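PDB 4KPK: enoyl-CoA hydratase/isomerase from Shewanella pealeana, which belongs to the enoyl-CoA hydratase/isomerase (crotonase-like) family and probably acts as an isomerase, its exact substrate and reaction remaining unassigned. Local coordinates for residues H77-E82 with K132-T137; C43-G48 with N81-I86; I160-A165 with I218-D223; L89-K94 with L140-A145. All blocks are in the same frame, centred on the assembly; numbering follows the deposited sequence.

Contact 1: H77-E82 with K132-T137; sequences HFKRNE and KFPKPT
K135 NZ lies among three backbone carbonyls at the C-terminal end of helix 65-80. It donates to N81 O at 2.8 Å, to F78 O at 2.9 Å and to K79 O at 3.1 Å, so three acceptors grip one ammonium group. They are met differently: NZ lies in the carbonyl plane of F78 but well above that of K79. The lysine chain is extended beyond CG, which lets it span from the loop to the helix end. Next to it, F133 reaches the same turn of helix, its CZ 4.0 Å from F78 CB and 3.6 Å from K79 N. The F133 ring gets there because a chi1 of -159° turns CG away from the backbone N. The aliphatic chain of K79 crosses P134 at about a right angle, K79 CE lying 4.1 Å from P134 CG. Further out, L87 of strand 86-91 packs against both F78 and F133, while K245 NZ donates to F133 O, tying the loop to a further part of the chain. Because N81 is where the chain leaves helical geometry, the lysine satisfies carbonyls at the helix terminus, and its positive charge would probably interact favourably with the negative end of the helix dipole.

Contact 2: C43-G48 with N81-I86; sequences CTLNGG and NEQCQI
G48, L45 and Q83 carry most of the interface between the turn ending strand 41-46 and the loop entering strand 86-91. G48 O takes two successive amides, Q85 N at 2.7 Å and I86 N at 3.1 Å, with N-H...O angles of 148° and 151°. G48 CA in turn makes a CA-H...O contact of 3.5 Å with Q83 O. Glycine suits this site, since a beta carbon would run into Q85 OE1 and, at the positive phi found here, into the preceding carbonyl. L45 points at the loop: CG is anti to the backbone N (chi1 -177°), and CD2 comes within 3.5 Å of N81 ND2. The extended Q83 chain passes L45 at a slant, its NE2 3.9 Å from L45 CG, while L45 CD1 reaches C84 CB at 4.2 Å, and both L45 and C84 also touch F78 of helix 65-80. Cutting L45 back to alanine is likely to open a gap between the N81 amide and C84, leaving the Q83 chain less well supported. The turn belongs to the beta hairpin of strands 41-46 and 49-54, which helix 65-80 joins to strand 86-91 by a beta-alpha-beta crossover, part of the crotonase-like fold.

Contact 3: I160-A165 with I218-D223; sequences IANERA and INDDLD
A161 and I218 form a parallel beta bridge, which adds the short strand 217-218 to the edge of the crotonase-like sheet beside strand 158-161. N219 N donates to A161 O at 3.0 Å, and I218 CA makes a CA-H...O contact with the same oxygen. Beyond the bridge, the side chains take over. L222, on the first turn of helix 222-235, slides past I160 in the opposite direction, the methyls I160 CG2 and L222 CD2 lying 4.0 Å apart. L222 CD2 also lies on the backbone at A161, so the helix start packs directly against the strand end. E163 crosses I218 at about a right angle, its CG 3.7 Å from I218 CG2, and crosses D220 in the same manner. The two carboxylate planes are 20° apart, with E163 OE2 3.8 Å from D220 OD2, a proximity of like charges that is probably eased by the exposure of both groups. D220 is fixed instead by its other oxygen: OD1 accepts E163 N at 3.1 Å in an almost straight bond of 174°, met nearly along its C-O axis. N162 has CG between its backbone N and carbonyl carbon (chi1 69°), which directs OD1 to G143 N on the neighbouring loop. The helix start is prepared by an Asx turn, N219 OD1 accepting D221 N, followed by D221 capping A224 N. A water joins the flank, accepting from N162 ND2 at 3.1 Å and donating to D220 O.

Contact 4: L89-K94 with L140-A145; sequences LKANGK and LVQGAA
L89 O and L140 N are joined by a nearly linear 2.9 Å hydrogen bond where strands 86-91 and 137-141 lie parallel at the heart of the crotonase-like sheet. Here the packing is close: K90 and L140 run side by side, pointing the same way, with K90 CG 3.7 Å from L140 CD1, while K90 NZ goes on to Q51. Past this point the strands separate, and the side chain of Q142 bridges the divide. A chi1 of 84° tucks CG over the main chain, flanked by N and C, and the chain bends at chi2, which sets the amide beside A91 and G93. NE2 donates to G93 O at 2.9 Å, arriving above that carbonyl plane though G93 O lies close to the amide plane of Q142. A91 CB approaches the amide from beyond NE2 and OE1, 3.7 Å from Q142 NE2, and Q142 CG comes within 3.4 Å of K94 O. With a leucine in place of Q142, G93 O would probably lose its donor and the nearby water its OE1 neighbour. The outer side is looser: G93 and K94 are exposed, and the K94 side chain points away from its partner segment. G143 lies next to K94 O, where a beta carbon would collide with that oxygen. In crotonase-like enzymes the loops that follow these two strands generally lead to the oxyanion-hole amides. Within the divide, a water accepts from A91 N at 3.0 Å and lies 2.8 Å from Q142 OE1, among more acceptors than it has protons.

Overall arrangement
From the N terminus, contact 2 opens first, on the hairpin that starts the sheet, and closes after helix 65-80. Contact 1 begins at the end of that helix, before contact 2 has closed, and the two share N81 and E82; its own loop runs through helix 113-132. Contact 4 opens just beyond on strand 86-91 and closes after contact 1, so these two cross. Contact 3 follows in series, between strand 158-161 and the start of helix 222-235. Contacts 3 and 4 meet at neighbouring strands, with centres about 9 Å apart, whereas contact 1 is centred about 25 Å from contact 3. Together they tie the sheet from its first strand to its last, along with the flanking helix ends.

Contact 1: H77-E82 with K132-T137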
loop_
_atom_site.group_PDB
_atom_site.type_symbol
_atom_site.label_atom_id
_atom_site.label_comp_id
_atom_site.label_asym_id
_atom_site.label_seq_id
_atom_site.Cartn_x
_atom_site.Cartn_y
_atom_site.Cartn_z
ATOM N N HIS A 77 -30.635 7.101 -7.528
ATOM C CA HIS A 77 -31.766 7.284 -6.630
ATOM C C HIS A 77 -31.372 7.632 -5.180
ATOM O O HIS A 77 -31.862 8.606 -4.609
ATOM C CB HIS A 77 -32.625 6.055 -6.660
ATOM C CG HIS A 77 -33.769 6.103 -5.723
ATOM N ND1 HIS A 77 -34.856 6.918 -5.933
ATOM C CD2 HIS A 77 -34.011 5.422 -4.575
ATOM C CE1 HIS A 77 -35.720 6.750 -4.949
ATOM N NE2 HIS A 77 -35.220 5.865 -4.103
ATOM N N PHE A 78 -30.447 6.895 -4.597
ATOM C CA PHE A 78 -30.138 7.093 -3.176
ATOM C C PHE A 78 -29.163 8.265 -2.920
ATOM O O PHE A 78 -29.160 8.877 -1.849
ATOM C CB PHE A 78 -29.640 5.783 -2.542
ATOM C CG PHE A 78 -30.748 4.765 -2.256
ATOM C CD1 PHE A 78 -31.871 5.116 -1.503
ATOM C CD2 PHE A 78 -30.647 3.432 -2.694
ATOM C CE1 PHE A 78 -32.874 4.201 -1.235
ATOM C CE2 PHE A 78 -31.645 2.495 -2.390
ATOM C CZ PHE A 78 -32.764 2.881 -1.674
ATOM N N LYS A 79 -28.341 8.594 -3.898
ATOM C CA LYS A 79 -27.511 9.748 -3.772
ATOM C C LYS A 79 -28.382 11.004 -3.585
ATOM O O LYS A 79 -28.080 11.803 -2.742
ATOM C CB LYS A 79 -26.614 9.915 -4.981
ATOM C CG LYS A 79 -25.753 11.146 -4.815
ATOM C CD LYS A 79 -24.775 11.350 -5.955
ATOM C CE LYS A 79 -24.164 12.742 -5.802
ATOM N NZ LYS A 79 -22.914 12.897 -6.579
ATOM N N ARG A 80 -29.448 11.149 -4.378
ATOM C CA ARG A 80 -30.403 12.281 -4.285
ATOM C C ARG A 80 -31.110 12.360 -2.920
ATOM O O ARG A 80 -31.267 13.445 -2.333
ATOM C CB ARG A 80 -31.504 12.141 -5.348
ATOM C CG ARG A 80 -31.054 12.190 -6.801
ATOM C CD ARG A 80 -32.252 12.250 -7.759
ATOM N NE ARG A 80 -33.220 11.138 -7.603
ATOM C CZ ARG A 80 -33.435 10.128 -8.468
ATOM N NH1 ARG A 80 -32.751 10.021 -9.606
ATOM N NH2 ARG A 80 -34.349 9.199 -8.184
ATOM N N ASN A 81 -31.527 11.177 -2.452
ATOM C CA ASN A 81 -32.367 10.994 -1.290
ATOM C C ASN A 81 -31.757 11.512 -0.006
ATOM O O ASN A 81 -30.692 11.076 0.396
ATOM C CB ASN A 81 -32.665 9.516 -1.144
ATOM C CG ASN A 81 -33.904 9.264 -0.356
ATOM O OD1 ASN A 81 -33.986 9.600 0.818
ATOM N ND2 ASN A 81 -34.865 8.662 -0.978
ATOM N N GLU A 82 -32.459 12.441 0.637
ATOM C CA GLU A 82 -32.040 13.041 1.911
ATOM C C GLU A 82 -32.229 12.131 3.142
ATOM O O GLU A 82 -31.552 12.313 4.156
ATOM C CB GLU A 82 -32.844 14.322 2.150
ATOM C CG GLU A 82 -32.765 15.332 1.020
ATOM C CD GLU A 82 -32.440 16.711 1.552
ATOM O OE1 GLU A 82 -31.312 17.177 1.296
ATOM O OE2 GLU A 82 -33.286 17.304 2.261
ATOM N N LYS A 132 -17.341 6.887 -5.421
ATOM C CA LYS A 132 -17.453 8.326 -5.083
ATOM C C LYS A 132 -18.743 8.597 -4.315
ATOM O O LYS A 132 -18.949 9.686 -3.852
ATOM C CB LYS A 132 -17.430 9.189 -6.385
ATOM C CG LYS A 132 -16.107 9.796 -6.815
ATOM C CD LYS A 132 -14.981 8.846 -6.639
ATOM C CE LYS A 132 -13.722 9.243 -7.397
ATOM N NZ LYS A 132 -13.025 7.952 -7.805
ATOM N N PHE A 133 -19.588 7.590 -4.089
ATOM C CA PHE A 133 -20.871 7.811 -3.407
ATOM C C PHE A 133 -20.622 8.582 -2.118
ATOM O O PHE A 133 -19.750 8.179 -1.363
ATOM C CB PHE A 133 -21.524 6.463 -3.087
ATOM C CG PHE A 133 -23.003 6.532 -2.854
ATOM C CD1 PHE A 133 -23.881 6.612 -3.928
ATOM C CD2 PHE A 133 -23.522 6.451 -1.567
ATOM C CE1 PHE A 133 -25.237 6.640 -3.733
ATOM C CE2 PHE A 133 -24.899 6.497 -1.339
ATOM C CZ PHE A 133 -25.765 6.613 -2.422
ATOM N N PRO A 134 -21.320 9.737 -1.897
ATOM C CA PRO A 134 -20.922 10.679 -0.834
ATOM C C PRO A 134 -21.456 10.307 0.541
ATOM O O PRO A 134 -21.679 11.180 1.393
ATOM C CB PRO A 134 -21.530 12.039 -1.309
ATOM C CG PRO A 134 -22.679 11.626 -2.162
ATOM C CD PRO A 134 -22.206 10.386 -2.886
ATOM N N LYS A 135 -21.604 9.005 0.768
ATOM C CA LYS A 135 -22.201 8.455 1.938
ATOM C C LYS A 135 -21.543 7.082 2.171
ATOM O O LYS A 135 -21.116 6.414 1.216
ATOM C CB LYS A 135 -23.701 8.266 1.685
ATOM C CG LYS A 135 -24.496 9.549 1.509
ATOM C CD LYS A 135 -25.873 9.328 0.901
ATOM C CE LYS A 135 -26.656 10.637 0.910
ATOM N NZ LYS A 135 -27.916 10.520 0.128
ATOM N N PRO A 136 -21.408 6.682 3.444
ATOM C CA PRO A 136 -20.757 5.408 3.717
ATOM C C PRO A 136 -21.507 4.286 3.084
ATOM O O PRO A 136 -22.727 4.279 3.122
ATOM C CB PRO A 136 -20.821 5.279 5.253
ATOM C CG PRO A 136 -21.891 6.203 5.689
ATOM C CD PRO A 136 -21.962 7.291 4.664
ATOM N N THR A 137 -20.758 3.390 2.444
ATOM C CA THR A 137 -21.268 2.176 1.819
ATOM C C THR A 137 -20.691 0.942 2.554
ATOM O O THR A 137 -19.541 0.916 2.871
ATOM C CB THR A 137 -20.879 2.131 0.352
ATOM O OG1 THR A 137 -19.441 2.252 0.228
ATOM C CG2 THR A 137 -21.516 3.300 -0.393
#

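Contact 2: C43-G48 with N81-I86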
loop_
_atom_site.group_PDB
_atom_site.type_symbol
_atom_site.label_atom_id
_atom_site.label_comp_id
_atom_site.label_asym_id
_atom_site.label_seq_id
_atom_site.Cartn_x
_atom_site.Cartn_y
_atom_site.Cartn_z
ATOM N N CYS A 43 -34.766 -2.738 -3.713
ATOM C CA CYS A 43 -34.230 -1.629 -2.988
ATOM C C CYS A 43 -35.222 -1.205 -1.965
ATOM O O CYS A 43 -36.421 -1.219 -2.227
ATOM C CB CYS A 43 -33.835 -0.488 -3.962
ATOM S SG CYS A 43 -35.135 0.100 -5.035
ATOM N N THR A 44 -34.732 -0.884 -0.765
ATOM C CA THR A 44 -35.584 -0.469 0.353
ATOM C C THR A 44 -34.923 0.639 1.120
ATOM O O THR A 44 -33.698 0.832 1.040
ATOM C CB THR A 44 -35.884 -1.658 1.342
ATOM O OG1 THR A 44 -34.653 -2.134 1.896
ATOM C CG2 THR A 44 -36.542 -2.747 0.614
ATOM N N LEU A 45 -35.723 1.361 1.892
ATOM C CA LEU A 45 -35.226 2.487 2.654
ATOM C C LEU A 45 -35.934 2.581 3.992
ATOM O O LEU A 45 -37.132 2.712 4.042
ATOM C CB LEU A 45 -35.430 3.772 1.845
ATOM C CG LEU A 45 -34.911 5.059 2.464
ATOM C CD1 LEU A 45 -33.406 5.031 2.636
ATOM C CD2 LEU A 45 -35.301 6.209 1.536
ATOM N N ASN A 46 -35.202 2.463 5.086
ATOM C CA ASN A 46 -35.796 2.500 6.415
ATOM C C ASN A 46 -34.757 3.052 7.352
ATOM O O ASN A 46 -33.627 2.541 7.418
ATOM C CB ASN A 46 -36.211 1.109 6.957
ATOM C CG ASN A 46 -36.633 0.124 5.870
ATOM O OD1 ASN A 46 -37.754 0.186 5.359
ATOM N ND2 ASN A 46 -35.756 -0.835 5.552
ATOM N N GLY A 47 -35.155 4.067 8.096
ATOM C CA GLY A 47 -34.419 4.501 9.271
ATOM C C GLY A 47 -32.967 4.911 9.042
ATOM O O GLY A 47 -32.115 4.655 9.899
ATOM N N GLY A 48 -32.693 5.536 7.898
ATOM C CA GLY A 48 -31.364 6.034 7.568
ATOM C C GLY A 48 -30.617 5.196 6.558
ATOM O O GLY A 48 -29.689 5.671 5.908
ATOM N N ASN A 81 -31.527 11.177 -2.452
ATOM C CA ASN A 81 -32.367 10.994 -1.290
ATOM C C ASN A 81 -31.757 11.512 -0.006
ATOM O O ASN A 81 -30.692 11.076 0.396
ATOM C CB ASN A 81 -32.665 9.516 -1.144
ATOM C CG ASN A 81 -33.904 9.264 -0.356
ATOM O OD1 ASN A 81 -33.986 9.600 0.818
ATOM N ND2 ASN A 81 -34.865 8.662 -0.978
ATOM N N GLU A 82 -32.459 12.441 0.637
ATOM C CA GLU A 82 -32.040 13.041 1.911
ATOM C C GLU A 82 -32.229 12.131 3.142
ATOM O O GLU A 82 -31.552 12.313 4.156
ATOM C CB GLU A 82 -32.844 14.322 2.150
ATOM C CG GLU A 82 -32.765 15.332 1.020
ATOM C CD GLU A 82 -32.440 16.711 1.552
ATOM O OE1 GLU A 82 -31.312 17.177 1.296
ATOM O OE2 GLU A 82 -33.286 17.304 2.261
ATOM N N GLN A 83 -33.178 11.197 3.066
ATOM C CA GLN A 83 -33.403 10.160 4.108
ATOM C C GLN A 83 -32.375 8.965 4.103
ATOM O O GLN A 83 -32.403 8.076 4.968
ATOM C CB GLN A 83 -34.827 9.631 3.940
ATOM C CG GLN A 83 -35.470 9.091 5.213
ATOM C CD GLN A 83 -36.700 8.226 4.926
ATOM O OE1 GLN A 83 -37.648 8.696 4.293
ATOM N NE2 GLN A 83 -36.685 6.959 5.384
ATOM N N CYS A 84 -31.482 8.945 3.110
ATOM C CA CYS A 84 -30.426 7.928 3.005
ATOM C C CYS A 84 -29.159 8.487 3.620
ATOM O O CYS A 84 -28.537 9.423 3.054
ATOM C CB CYS A 84 -30.181 7.531 1.535
ATOM S SG CYS A 84 -28.732 6.465 1.325
ATOM N N GLN A 85 -28.787 7.960 4.789
ATOM C CA GLN A 85 -27.480 8.300 5.393
ATOM C C GLN A 85 -26.406 7.275 5.030
ATOM O O GLN A 85 -25.245 7.595 5.017
ATOM C CB GLN A 85 -27.545 8.350 6.929
ATOM C CG GLN A 85 -28.135 9.621 7.545
ATOM C CD GLN A 85 -29.585 9.474 8.051
ATOM O OE1 GLN A 85 -29.862 8.869 9.125
ATOM N NE2 GLN A 85 -30.519 10.064 7.298
ATOM N N ILE A 86 -26.802 6.022 4.832
ATOM C CA ILE A 86 -25.912 4.923 4.603
ATOM C C ILE A 86 -26.537 4.142 3.460
ATOM O O ILE A 86 -27.752 4.133 3.346
ATOM C CB ILE A 86 -25.890 4.005 5.866
ATOM C CG1 ILE A 86 -24.988 4.598 6.951
ATOM C CG2 ILE A 86 -25.462 2.581 5.561
ATOM C CD1 ILE A 86 -25.259 3.950 8.299
#

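Contact 3: I160-A165 with I218-D223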
loop_
_atom_site.group_PDB
_atom_site.type_symbol
_atom_site.label_atom_id
_atom_site.label_comp_id
_atom_site.label_asym_id
_atom_site.label_seq_id
_atom_site.Cartn_x
_atom_site.Cartn_y
_atom_site.Cartn_z
ATOM N N ILE A 160 -17.823 -7.068 4.395
ATOM C CA ILE A 160 -17.871 -8.224 5.316
ATOM C C ILE A 160 -18.302 -9.401 4.487
ATOM O O ILE A 160 -19.201 -9.260 3.649
ATOM C CB ILE A 160 -18.911 -7.966 6.410
ATOM C CG1 ILE A 160 -18.649 -6.594 6.980
ATOM C CG2 ILE A 160 -18.830 -9.024 7.517
ATOM C CD1 ILE A 160 -19.755 -6.063 7.830
ATOM N N ALA A 161 -17.593 -10.494 4.600
ATOM C CA ALA A 161 -17.946 -11.710 3.864
ATOM C C ALA A 161 -18.172 -12.904 4.853
ATOM O O ALA A 161 -17.718 -12.807 5.978
ATOM C CB ALA A 161 -16.878 -12.062 2.869
ATOM N N ASN A 162 -18.891 -13.959 4.416
ATOM C CA ASN A 162 -19.018 -15.212 5.212
ATOM C C ASN A 162 -17.819 -16.094 4.950
ATOM O O ASN A 162 -16.954 -15.729 4.152
ATOM C CB ASN A 162 -20.345 -15.954 4.977
ATOM C CG ASN A 162 -20.480 -16.565 3.591
ATOM O OD1 ASN A 162 -19.581 -16.541 2.747
ATOM N ND2 ASN A 162 -21.649 -17.117 3.351
ATOM N N GLU A 163 -17.743 -17.227 5.649
ATOM C CA GLU A 163 -16.542 -18.067 5.636
ATOM C C GLU A 163 -16.334 -18.807 4.321
ATOM O O GLU A 163 -15.192 -19.095 3.940
ATOM C CB GLU A 163 -16.577 -19.052 6.827
ATOM C CG GLU A 163 -15.897 -18.508 8.082
ATOM C CD GLU A 163 -16.353 -19.212 9.345
ATOM O OE1 GLU A 163 -16.198 -20.449 9.432
ATOM O OE2 GLU A 163 -16.843 -18.528 10.276
ATOM N N ARG A 164 -17.432 -19.100 3.632
ATOM C CA ARG A 164 -17.397 -19.744 2.299
ATOM C C ARG A 164 -17.096 -18.770 1.144
ATOM O O ARG A 164 -17.011 -19.233 -0.012
ATOM C CB ARG A 164 -18.740 -20.394 1.960
ATOM C CG ARG A 164 -18.936 -21.781 2.519
ATOM C CD ARG A 164 -20.326 -22.286 2.141
ATOM N NE ARG A 164 -20.569 -23.657 2.611
ATOM C CZ ARG A 164 -20.045 -24.757 2.061
ATOM N NH1 ARG A 164 -19.219 -24.673 1.019
ATOM N NH2 ARG A 164 -20.348 -25.958 2.552
ATOM N N ALA A 165 -16.975 -17.453 1.427
ATOM C CA ALA A 165 -16.759 -16.471 0.313
ATOM C C ALA A 165 -15.596 -16.800 -0.593
ATOM O O ALA A 165 -14.546 -17.244 -0.169
ATOM C CB ALA A 165 -16.608 -15.072 0.829
ATOM N N ILE A 218 -14.968 -11.183 8.732
ATOM C CA ILE A 218 -15.534 -12.439 8.316
ATOM C C ILE A 218 -16.563 -12.868 9.369
ATOM O O ILE A 218 -16.251 -12.956 10.566
ATOM C CB ILE A 218 -14.458 -13.533 8.232
ATOM C CG1 ILE A 218 -13.346 -13.235 7.189
ATOM C CG2 ILE A 218 -15.095 -14.885 7.933
ATOM C CD1 ILE A 218 -12.241 -14.296 7.150
ATOM N N ASN A 219 -17.776 -13.162 8.926
ATOM C CA ASN A 219 -18.827 -13.578 9.826
ATOM C C ASN A 219 -19.899 -14.260 9.024
ATOM O O ASN A 219 -20.428 -13.687 8.052
ATOM C CB ASN A 219 -19.403 -12.336 10.510
ATOM C CG ASN A 219 -20.183 -12.651 11.794
ATOM O OD1 ASN A 219 -20.703 -13.746 11.993
ATOM N ND2 ASN A 219 -20.282 -11.655 12.655
ATOM N N ASP A 220 -20.234 -15.493 9.391
ATOM C CA ASP A 220 -21.424 -16.160 8.809
ATOM C C ASP A 220 -22.780 -15.448 9.059
ATOM O O ASP A 220 -23.744 -15.678 8.359
ATOM C CB ASP A 220 -21.520 -17.601 9.308
ATOM C CG ASP A 220 -20.541 -18.515 8.627
ATOM O OD1 ASP A 220 -20.026 -18.170 7.520
ATOM O OD2 ASP A 220 -20.313 -19.587 9.211
ATOM N N ASP A 221 -22.863 -14.589 10.061
ATOM C CA ASP A 221 -24.076 -13.856 10.254
ATOM C C ASP A 221 -23.774 -12.460 9.787
ATOM O O ASP A 221 -23.292 -11.647 10.558
ATOM C CB ASP A 221 -24.471 -13.881 11.718
ATOM C CG ASP A 221 -25.850 -13.329 11.948
ATOM O OD1 ASP A 221 -26.406 -12.518 11.119
ATOM O OD2 ASP A 221 -26.420 -13.740 12.965
ATOM N N LEU A 222 -24.052 -12.207 8.510
ATOM C CA LEU A 222 -23.718 -10.945 7.858
ATOM C C LEU A 222 -24.503 -9.753 8.445
ATOM O O LEU A 222 -23.931 -8.674 8.611
ATOM C CB LEU A 222 -23.915 -11.083 6.334
ATOM C CG LEU A 222 -22.910 -12.060 5.715
ATOM C CD1 LEU A 222 -23.252 -12.506 4.293
ATOM C CD2 LEU A 222 -21.502 -11.533 5.839
ATOM N N ASP A 223 -25.756 -10.002 8.831
ATOM C CA ASP A 223 -26.656 -8.998 9.461
ATOM C C ASP A 223 -26.170 -8.571 10.855
ATOM O O ASP A 223 -26.007 -7.406 11.120
ATOM C CB ASP A 223 -28.109 -9.525 9.544
ATOM C CG ASP A 223 -28.864 -9.409 8.217
ATOM O OD1 ASP A 223 -28.253 -9.039 7.188
ATOM O OD2 ASP A 223 -30.082 -9.679 8.186
HETATM O O HOH W 1 -23.897 -16.201 5.339
HETATM O O HOH W 2 -20.269 -19.377 5.120
#

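Contact 4: L89-K94 with L140-A145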
loop_
_atom_site.group_PDB
_atom_site.type_symbol
_atom_site.label_atom_id
_atom_site.label_comp_id
_atom_site.label_asym_id
_atom_site.label_seq_id
_atom_site.Cartn_x
_atom_site.Cartn_y
_atom_site.Cartn_z
ATOM N N LEU A 89 -25.091 -2.621 0.466
ATOM C CA LEU A 89 -25.215 -3.565 -0.658
ATOM C C LEU A 89 -25.146 -5.019 -0.179
ATOM O O LEU A 89 -24.212 -5.385 0.543
ATOM C CB LEU A 89 -24.116 -3.431 -1.697
ATOM C CG LEU A 89 -23.922 -2.168 -2.518
ATOM C CD1 LEU A 89 -23.487 -1.004 -1.597
ATOM C CD2 LEU A 89 -22.879 -2.449 -3.605
ATOM N N LYS A 90 -26.081 -5.838 -0.658
ATOM C CA LYS A 90 -26.268 -7.250 -0.232
ATOM C C LYS A 90 -26.788 -7.979 -1.451
ATOM O O LYS A 90 -27.119 -7.339 -2.466
ATOM C CB LYS A 90 -27.396 -7.398 0.742
ATOM C CG LYS A 90 -27.266 -6.734 2.040
ATOM C CD LYS A 90 -28.639 -6.347 2.602
ATOM C CE LYS A 90 -29.661 -7.451 2.535
ATOM N NZ LYS A 90 -30.721 -7.242 3.577
ATOM N N ALA A 91 -26.988 -9.269 -1.316
ATOM C CA ALA A 91 -27.508 -10.125 -2.402
ATOM C C ALA A 91 -28.314 -11.295 -1.806
ATOM O O ALA A 91 -27.974 -11.777 -0.719
ATOM C CB ALA A 91 -26.353 -10.686 -3.178
ATOM N N ASN A 92 -29.355 -11.735 -2.514
ATOM C CA ASN A 92 -30.122 -12.890 -2.136
ATOM C C ASN A 92 -29.497 -14.133 -2.731
ATOM O O ASN A 92 -28.753 -14.072 -3.727
ATOM C CB ASN A 92 -31.598 -12.782 -2.537
ATOM C CG ASN A 92 -32.267 -11.562 -1.926
ATOM O OD1 ASN A 92 -31.939 -11.134 -0.815
ATOM N ND2 ASN A 92 -33.149 -10.941 -2.686
ATOM N N GLY A 93 -29.779 -15.265 -2.059
ATOM C CA GLY A 93 -29.326 -16.602 -2.521
ATOM C C GLY A 93 -28.021 -16.952 -1.887
ATOM O O GLY A 93 -27.554 -16.242 -0.995
ATOM N N LYS A 94 -27.413 -18.033 -2.343
ATOM C CA LYS A 94 -26.180 -18.550 -1.749
ATOM C C LYS A 94 -24.898 -17.826 -2.205
ATOM O O LYS A 94 -23.871 -17.959 -1.562
ATOM C CB LYS A 94 -26.020 -20.035 -2.105
ATOM C CG LYS A 94 -27.249 -20.864 -1.826
ATOM C CD LYS A 94 -27.355 -21.192 -0.356
ATOM C CE LYS A 94 -26.415 -22.336 -0.020
ATOM N NZ LYS A 94 -26.106 -22.374 1.438
ATOM N N LEU A 140 -21.993 -6.621 2.005
ATOM C CA LEU A 140 -22.102 -7.919 2.690
ATOM C C LEU A 140 -22.062 -9.082 1.684
ATOM O O LEU A 140 -22.955 -9.249 0.883
ATOM C CB LEU A 140 -23.414 -7.988 3.449
ATOM C CG LEU A 140 -23.826 -6.853 4.393
ATOM C CD1 LEU A 140 -25.148 -7.193 5.100
ATOM C CD2 LEU A 140 -22.697 -6.628 5.382
ATOM N N VAL A 141 -21.010 -9.871 1.702
ATOM C CA VAL A 141 -20.731 -10.803 0.621
ATOM C C VAL A 141 -20.814 -12.265 1.119
ATOM O O VAL A 141 -20.051 -12.620 1.978
ATOM C CB VAL A 141 -19.315 -10.598 0.048
ATOM C CG1 VAL A 141 -19.041 -11.580 -1.077
ATOM C CG2 VAL A 141 -19.092 -9.154 -0.428
ATOM N N GLN A 142 -21.799 -13.022 0.638
ATOM C CA GLN A 142 -21.959 -14.469 0.915
ATOM C C GLN A 142 -21.494 -15.245 -0.322
ATOM O O GLN A 142 -21.637 -14.754 -1.481
ATOM C CB GLN A 142 -23.434 -14.806 1.297
ATOM C CG GLN A 142 -24.444 -15.037 0.168
ATOM C CD GLN A 142 -24.860 -13.758 -0.624
ATOM O OE1 GLN A 142 -24.250 -12.698 -0.518
ATOM N NE2 GLN A 142 -25.883 -13.892 -1.449
ATOM N N GLY A 143 -20.885 -16.421 -0.092
ATOM C CA GLY A 143 -20.280 -17.229 -1.163
ATOM C C GLY A 143 -19.524 -16.543 -2.324
ATOM O O GLY A 143 -18.697 -15.651 -2.138
ATOM N N ALA A 144 -19.788 -16.989 -3.542
ATOM C CA ALA A 144 -19.012 -16.542 -4.709
ATOM C C ALA A 144 -19.261 -15.078 -4.964
ATOM O O ALA A 144 -20.380 -14.611 -4.866
ATOM C CB ALA A 144 -19.367 -17.353 -5.944
ATOM N N ALA A 145 -18.171 -14.361 -5.237
ATOM C CA ALA A 145 -18.230 -12.947 -5.662
ATOM C C ALA A 145 -17.236 -12.753 -6.763
ATOM O O ALA A 145 -16.125 -12.302 -6.496
ATOM C CB ALA A 145 -17.895 -12.049 -4.486
HETATM O O HOH W 3 -25.233 -10.489 0.797
#